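Local coordinates for protein prefoldin beta subunit 2 (Thermococcus sp., PDB 3AEI) that is a beta subunit of the archaeal chaperone prefoldin, which probably captures unfolded proteins and passes them to a group II chaperonin, at residues A[14-19]-A[82-87]; A[21-26]-A[75-80]. All blocks are in the same frame, centred on the assembly; numbering follows the deposited sequence.

Contact 1 of 2, residues A[14-19]-A[82-87]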
loop_
_atom_site.group_PDB
_atom_site.type_symbol
_atom_site.label_atom_id
_atom_site.label_comp_id
_atom_site.label_asym_id
_atom_site.label_seq_id
_atom_site.Cartn_x
_atom_site.Cartn_y
_atom_site.Cartn_z
ATOM N N GLN A 14 -17.865 -11.511 5.613
ATOM C CA GLN A 14 -16.438 -11.462 5.350
ATOM C C GLN A 14 -16.010 -10.063 4.918
ATOM O O GLN A 14 -14.962 -9.569 5.332
ATOM C CB GLN A 14 -16.045 -12.453 4.246
ATOM C CG GLN A 14 -14.568 -12.324 3.795
ATOM C CD GLN A 14 -14.356 -11.368 2.612
ATOM O OE1 GLN A 14 -13.628 -10.379 2.718
ATOM N NE2 GLN A 14 -14.985 -11.673 1.478
ATOM N N GLN A 15 -16.834 -9.398 4.113
ATOM C CA GLN A 15 -16.419 -8.091 3.647
ATOM C C GLN A 15 -16.409 -7.091 4.775
ATOM O O GLN A 15 -15.503 -6.243 4.841
ATOM C CB GLN A 15 -17.301 -7.648 2.480
ATOM C CG GLN A 15 -17.180 -8.596 1.291
ATOM C CD GLN A 15 -17.989 -8.144 0.090
ATOM O OE1 GLN A 15 -18.897 -7.328 0.221
ATOM N NE2 GLN A 15 -17.682 -8.702 -1.083
ATOM N N ILE A 16 -17.390 -7.201 5.671
ATOM C CA ILE A 16 -17.457 -6.313 6.833
ATOM C C ILE A 16 -16.284 -6.587 7.767
ATOM O O ILE A 16 -15.659 -5.653 8.274
ATOM C CB ILE A 16 -18.722 -6.543 7.627
ATOM C CG1 ILE A 16 -19.923 -6.105 6.793
ATOM C CG2 ILE A 16 -18.679 -5.754 8.913
ATOM C CD1 ILE A 16 -21.229 -6.622 7.383
ATOM N N ARG A 17 -15.999 -7.865 8.013
ATOM C CA ARG A 17 -14.893 -8.227 8.887
ATOM C C ARG A 17 -13.580 -7.694 8.347
ATOM O O ARG A 17 -12.741 -7.228 9.114
ATOM C CB ARG A 17 -14.775 -9.768 9.034
ATOM C CG ARG A 17 -15.749 -10.397 10.019
ATOM C CD ARG A 17 -15.697 -11.915 9.927
ATOM N NE ARG A 17 -14.364 -12.429 10.229
ATOM C CZ ARG A 17 -13.923 -12.660 11.464
ATOM N NH1 ARG A 17 -14.712 -12.424 12.507
ATOM N NH2 ARG A 17 -12.699 -13.126 11.660
ATOM N N THR A 18 -13.384 -7.773 7.026
ATOM C CA THR A 18 -12.131 -7.313 6.414
ATOM C C THR A 18 -11.975 -5.818 6.617
ATOM O O THR A 18 -10.899 -5.356 6.973
ATOM C CB THR A 18 -12.083 -7.678 4.912
ATOM O OG1 THR A 18 -11.884 -9.088 4.824
ATOM C CG2 THR A 18 -10.960 -6.992 4.184
ATOM N N LEU A 19 -13.055 -5.061 6.437
ATOM C CA LEU A 19 -12.968 -3.597 6.654
ATOM C C LEU A 19 -12.681 -3.295 8.123
ATOM O O LEU A 19 -11.850 -2.446 8.462
ATOM C CB LEU A 19 -14.299 -2.926 6.298
ATOM C CG LEU A 19 -14.474 -2.105 5.022
ATOM C CD1 LEU A 19 -13.530 -2.536 3.952
ATOM C CD2 LEU A 19 -15.933 -2.233 4.572
ATOM N N LYS A 82 -21.461 -4.213 15.043
ATOM C CA LYS A 82 -22.879 -4.421 15.287
ATOM C C LYS A 82 -23.520 -5.064 14.037
ATOM O O LYS A 82 -24.412 -5.910 14.177
ATOM C CB LYS A 82 -23.527 -3.094 15.719
ATOM C CG LYS A 82 -24.865 -2.805 15.130
ATOM C CD LYS A 82 -24.684 -2.296 13.720
ATOM C CE LYS A 82 -24.229 -0.847 13.663
ATOM N NZ LYS A 82 -24.147 -0.402 12.245
ATOM N N ARG A 83 -23.057 -4.701 12.835
ATOM C CA ARG A 83 -23.572 -5.319 11.601
ATOM C C ARG A 83 -23.123 -6.789 11.570
ATOM O O ARG A 83 -23.887 -7.660 11.142
ATOM C CB ARG A 83 -23.059 -4.609 10.329
ATOM C CG ARG A 83 -23.795 -3.307 9.919
ATOM C CD ARG A 83 -23.216 -2.656 8.611
ATOM N NE ARG A 83 -23.443 -3.473 7.414
ATOM C CZ ARG A 83 -22.794 -3.339 6.257
ATOM N NH1 ARG A 83 -21.858 -2.409 6.117
ATOM N NH2 ARG A 83 -23.071 -4.153 5.240
ATOM N N GLU A 84 -21.901 -7.075 12.024
ATOM C CA GLU A 84 -21.410 -8.469 12.039
ATOM C C GLU A 84 -22.274 -9.279 13.003
ATOM O O GLU A 84 -22.545 -10.453 12.783
ATOM C CB GLU A 84 -19.968 -8.565 12.546
ATOM C CG GLU A 84 -18.933 -7.896 11.688
ATOM C CD GLU A 84 -17.549 -7.922 12.324
ATOM O OE1 GLU A 84 -17.182 -8.957 12.936
ATOM O OE2 GLU A 84 -16.816 -6.905 12.205
ATOM N N LYS A 85 -22.668 -8.630 14.095
ATOM C CA LYS A 85 -23.481 -9.248 15.134
ATOM C C LYS A 85 -24.811 -9.701 14.550
ATOM O O LYS A 85 -25.224 -10.857 14.720
ATOM C CB LYS A 85 -23.709 -8.225 16.252
ATOM C CG LYS A 85 -24.633 -8.663 17.382
ATOM C CD LYS A 85 -23.989 -9.707 18.280
ATOM C CE LYS A 85 -24.560 -9.642 19.703
ATOM N NZ LYS A 85 -26.053 -9.726 19.747
ATOM N N GLU A 86 -25.464 -8.795 13.838
ATOM C CA GLU A 86 -26.758 -9.092 13.217
ATOM C C GLU A 86 -26.665 -10.284 12.262
ATOM O O GLU A 86 -27.494 -11.208 12.306
ATOM C CB GLU A 86 -27.256 -7.876 12.443
ATOM C CG GLU A 86 -27.491 -6.663 13.325
ATOM C CD GLU A 86 -27.637 -5.368 12.538
ATOM O OE1 GLU A 86 -27.994 -4.344 13.158
ATOM O OE2 GLU A 86 -27.391 -5.367 11.309
ATOM N N ILE A 87 -25.666 -10.247 11.387
ATOM C CA ILE A 87 -25.473 -11.314 10.413
ATOM C C ILE A 87 -25.188 -12.650 11.104
ATOM O O ILE A 87 -25.773 -13.687 10.738
ATOM C CB ILE A 87 -24.324 -10.978 9.430
ATOM C CG1 ILE A 87 -24.682 -9.741 8.609
ATOM C CG2 ILE A 87 -24.046 -12.178 8.504
ATOM C CD1 ILE A 87 -23.470 -9.161 7.835
HETATM O O HOH W 1 -17.315 -11.657 12.622
#

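Contact 2 of 2, residues A[21-26]-A[75-80]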
loop_
_atom_site.group_PDB
_atom_site.type_symbol
_atom_site.label_atom_id
_atom_site.label_comp_id
_atom_site.label_asym_id
_atom_site.label_seq_id
_atom_site.Cartn_x
_atom_site.Cartn_y
_atom_site.Cartn_z
ATOM N N GLN A 21 -11.253 -5.191 10.407
ATOM C CA GLN A 21 -9.908 -5.591 10.836
ATOM C C GLN A 21 -8.845 -4.596 10.379
ATOM O O GLN A 21 -7.815 -4.419 11.040
ATOM C CB GLN A 21 -9.597 -6.977 10.288
ATOM C CG GLN A 21 -10.432 -8.031 10.992
ATOM C CD GLN A 21 -10.487 -9.347 10.243
ATOM O OE1 GLN A 21 -10.183 -9.417 9.043
ATOM N NE2 GLN A 21 -10.933 -10.393 10.927
ATOM N N SER A 22 -9.094 -3.973 9.227
ATOM C CA SER A 22 -8.120 -3.023 8.712
ATOM C C SER A 22 -8.126 -1.809 9.642
ATOM O O SER A 22 -7.082 -1.255 9.971
ATOM C CB SER A 22 -8.494 -2.613 7.281
ATOM O OG SER A 22 -7.657 -1.552 6.838
ATOM N N LEU A 23 -9.310 -1.405 10.081
ATOM C CA LEU A 23 -9.404 -0.255 10.975
ATOM C C LEU A 23 -8.811 -0.566 12.339
ATOM O O LEU A 23 -8.114 0.276 12.915
ATOM C CB LEU A 23 -10.876 0.164 11.145
ATOM C CG LEU A 23 -11.607 0.569 9.894
ATOM C CD1 LEU A 23 -13.044 0.902 10.295
ATOM C CD2 LEU A 23 -10.927 1.776 9.248
ATOM N N GLU A 24 -9.045 -1.771 12.880
ATOM C CA GLU A 24 -8.481 -2.079 14.188
ATOM C C GLU A 24 -6.944 -2.073 14.120
ATOM O O GLU A 24 -6.270 -1.669 15.083
ATOM C CB GLU A 24 -8.971 -3.448 14.685
ATOM C CG GLU A 24 -10.435 -3.460 14.936
ATOM C CD GLU A 24 -10.952 -4.777 15.488
ATOM O OE1 GLU A 24 -10.554 -5.829 14.943
ATOM O OE2 GLU A 24 -11.763 -4.745 16.453
ATOM N N LEU A 25 -6.379 -2.530 12.992
ATOM C CA LEU A 25 -4.930 -2.540 12.883
ATOM C C LEU A 25 -4.357 -1.118 12.979
ATOM O O LEU A 25 -3.389 -0.864 13.698
ATOM C CB LEU A 25 -4.462 -3.201 11.555
ATOM C CG LEU A 25 -2.956 -3.048 11.265
ATOM C CD1 LEU A 25 -2.097 -3.769 12.309
ATOM C CD2 LEU A 25 -2.695 -3.582 9.884
ATOM N N LYS A 26 -4.966 -0.210 12.242
ATOM C CA LYS A 26 -4.480 1.160 12.232
ATOM C C LYS A 26 -4.700 1.742 13.608
ATOM O O LYS A 26 -3.854 2.455 14.125
ATOM C CB LYS A 26 -5.218 1.982 11.182
ATOM C CG LYS A 26 -4.919 1.586 9.747
ATOM C CD LYS A 26 -5.733 2.507 8.843
ATOM C CE LYS A 26 -5.651 2.082 7.398
ATOM N NZ LYS A 26 -6.547 0.927 7.121
ATOM N N ARG A 75 -15.548 4.357 16.541
ATOM C CA ARG A 75 -16.922 4.514 16.084
ATOM C C ARG A 75 -17.218 3.648 14.858
ATOM O O ARG A 75 -18.239 2.965 14.791
ATOM C CB ARG A 75 -17.186 5.986 15.759
ATOM C CG ARG A 75 -18.613 6.299 15.332
ATOM C CD ARG A 75 -18.802 7.801 15.183
ATOM N NE ARG A 75 -18.442 8.518 16.405
ATOM C CZ ARG A 75 -19.072 8.380 17.566
ATOM N NH1 ARG A 75 -18.671 9.071 18.621
ATOM N NH2 ARG A 75 -20.107 7.558 17.674
ATOM N N GLU A 76 -16.324 3.688 13.877
ATOM C CA GLU A 76 -16.516 2.908 12.662
ATOM C C GLU A 76 -16.482 1.411 12.983
ATOM O O GLU A 76 -17.299 0.648 12.456
ATOM C CB GLU A 76 -15.451 3.290 11.629
ATOM C CG GLU A 76 -15.659 4.688 11.098
ATOM C CD GLU A 76 -14.518 5.210 10.246
ATOM O OE1 GLU A 76 -13.375 4.711 10.383
ATOM O OE2 GLU A 76 -14.775 6.145 9.450
ATOM N N ILE A 77 -15.581 1.017 13.875
ATOM C CA ILE A 77 -15.438 -0.379 14.283
ATOM C C ILE A 77 -16.686 -0.830 15.046
ATOM O O ILE A 77 -17.188 -1.935 14.829
ATOM C CB ILE A 77 -14.188 -0.570 15.168
ATOM C CG1 ILE A 77 -12.916 -0.405 14.295
ATOM C CG2 ILE A 77 -14.265 -1.919 15.916
ATOM C CD1 ILE A 77 -11.617 -0.127 15.076
ATOM N N GLU A 78 -17.195 0.012 15.949
ATOM C CA GLU A 78 -18.399 -0.367 16.692
ATOM C C GLU A 78 -19.585 -0.573 15.749
ATOM O O GLU A 78 -20.370 -1.518 15.917
ATOM C CB GLU A 78 -18.767 0.703 17.732
ATOM C CG GLU A 78 -17.978 0.588 19.031
ATOM C CD GLU A 78 -18.171 1.781 19.963
ATOM O OE1 GLU A 78 -17.500 1.821 21.023
ATOM O OE2 GLU A 78 -18.988 2.674 19.636
ATOM N N LYS A 79 -19.706 0.291 14.747
ATOM C CA LYS A 79 -20.796 0.158 13.803
ATOM C C LYS A 79 -20.662 -1.096 12.969
ATOM O O LYS A 79 -21.651 -1.765 12.687
ATOM C CB LYS A 79 -20.869 1.372 12.894
ATOM C CG LYS A 79 -21.426 2.607 13.636
ATOM C CD LYS A 79 -21.564 3.805 12.710
ATOM C CE LYS A 79 -21.938 5.065 13.487
ATOM N NZ LYS A 79 -21.914 6.266 12.620
ATOM N N LEU A 80 -19.437 -1.425 12.573
ATOM C CA LEU A 80 -19.261 -2.625 11.761
ATOM C C LEU A 80 -19.473 -3.882 12.604
ATOM O O LEU A 80 -20.059 -4.858 12.122
ATOM C CB LEU A 80 -17.862 -2.636 11.106
ATOM C CG LEU A 80 -17.575 -1.571 10.050
ATOM C CD1 LEU A 80 -16.098 -1.509 9.794
ATOM C CD2 LEU A 80 -18.345 -1.830 8.782
#

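Contact 1 of 2, residues A[14-19]-A[82-87]
Ile16 enters between three side chains of the facing helix, and its two branches divide the work. With CG1 anti to the carbonyl carbon (chi1 -67°), the longer branch carries CD1 to Ile87, where the two CD1 methyls meet tip to tip at 3.4 Å, a tight methyl contact. The same CD1 of Ile16 lies over one face of the Arg83 guanidinium, 3.8 Å from NH2 and displaced from the centre of the group; the charge of Arg83 is met by Glu12 in a salt bridge. On the shorter branch, CG2 of Ile16 packs 3.5 Å from CG of Glu84. Cut back to an alanine, this position is likely to leave the CD1 methyl of Ile87 and the CG of Glu84 without their partner and to remove the cover from one face of Arg83. Next in sequence, Arg17 sets its CG 3.6 Å from OE1 of Glu84. Its NH1 stays 4.3 Å from that oxygen, beyond salt-bridge range, with guanidinium and carboxylate planes turned 75° apart. One water, in the guanidinium plane at its edge, closes the gap, accepting from Arg17 NH1 and donating to Glu84 OE1, each at 2.7 Å. Glu84 OE2 pairs with Arg20. Over these segments the axes run at 155°, as expected for a prefoldin subunit's antiparallel coiled coil.

Contact 2 of 2, residues A[21-26]-A[75-80]
Glu76 meets Leu23 through its aliphatic base: CB lies 3.6 Å from CD1 of Leu23, and the two side chains run nearly perpendicular. The carboxylate follows the same leucine, with OE1 of Glu76 3.8 Å from CD1 and slightly farther from CD2, an oxygen packed against the leucine methyls; no hydrogen bond crosses this contact. Ile77, the buried residue here, faces Leu23 and Glu24 together. Its CG1, anti to the carbonyl carbon at chi1 -70°, sits 3.8 Å from CB of Leu23, and CD1 beyond it reaches CG of Glu24 at 3.5 Å. The other branch, CG2 of Ile77, touches OE2 of Glu24 at 3.8 Å. The chain of Glu24 is extended beyond CG and slants across the isoleucine, presenting its methylene to the apolar seam, while OE1 forms a salt bridge to Arg20 one turn earlier on its own helix. Leu23 and Ile77 are also the closest backbone pair, CA to CA 6.9 Å, and with the axes of these segments 9.6 Å apart at 150° this is side-chain packing in an antiparallel two-helix coiled coil, the shaft of a prefoldin subunit. Leu80 then adds a methyl contact, its CD1 3.9 Å from CD1 of Leu23. Leu80 also packs on Ile16 and Arg20 of helix 2-37, and Leu23 also touches Tyr73 of helix 59-93.

From the N terminus, helix 2-37 supplies 14-19 and then 21-26; the chain passes through the antiparallel strands 46-50 and 53-57 and returns along helix 59-93, which supplies 75-80 before 82-87. Contact 2 therefore closes the inner loop, spanning 48 intervening residues, and contact 1 the outer one, spanning 62, so the two nest without crossing. Both join the same pair of helices at successive levels, with centres 10 Å apart. They also touch directly: CG2 of Ile16 packs 3.6 Å from the backbone O of Leu80. Arg20, lying between 14-19 and 21-26 in the chain, serves both contacts.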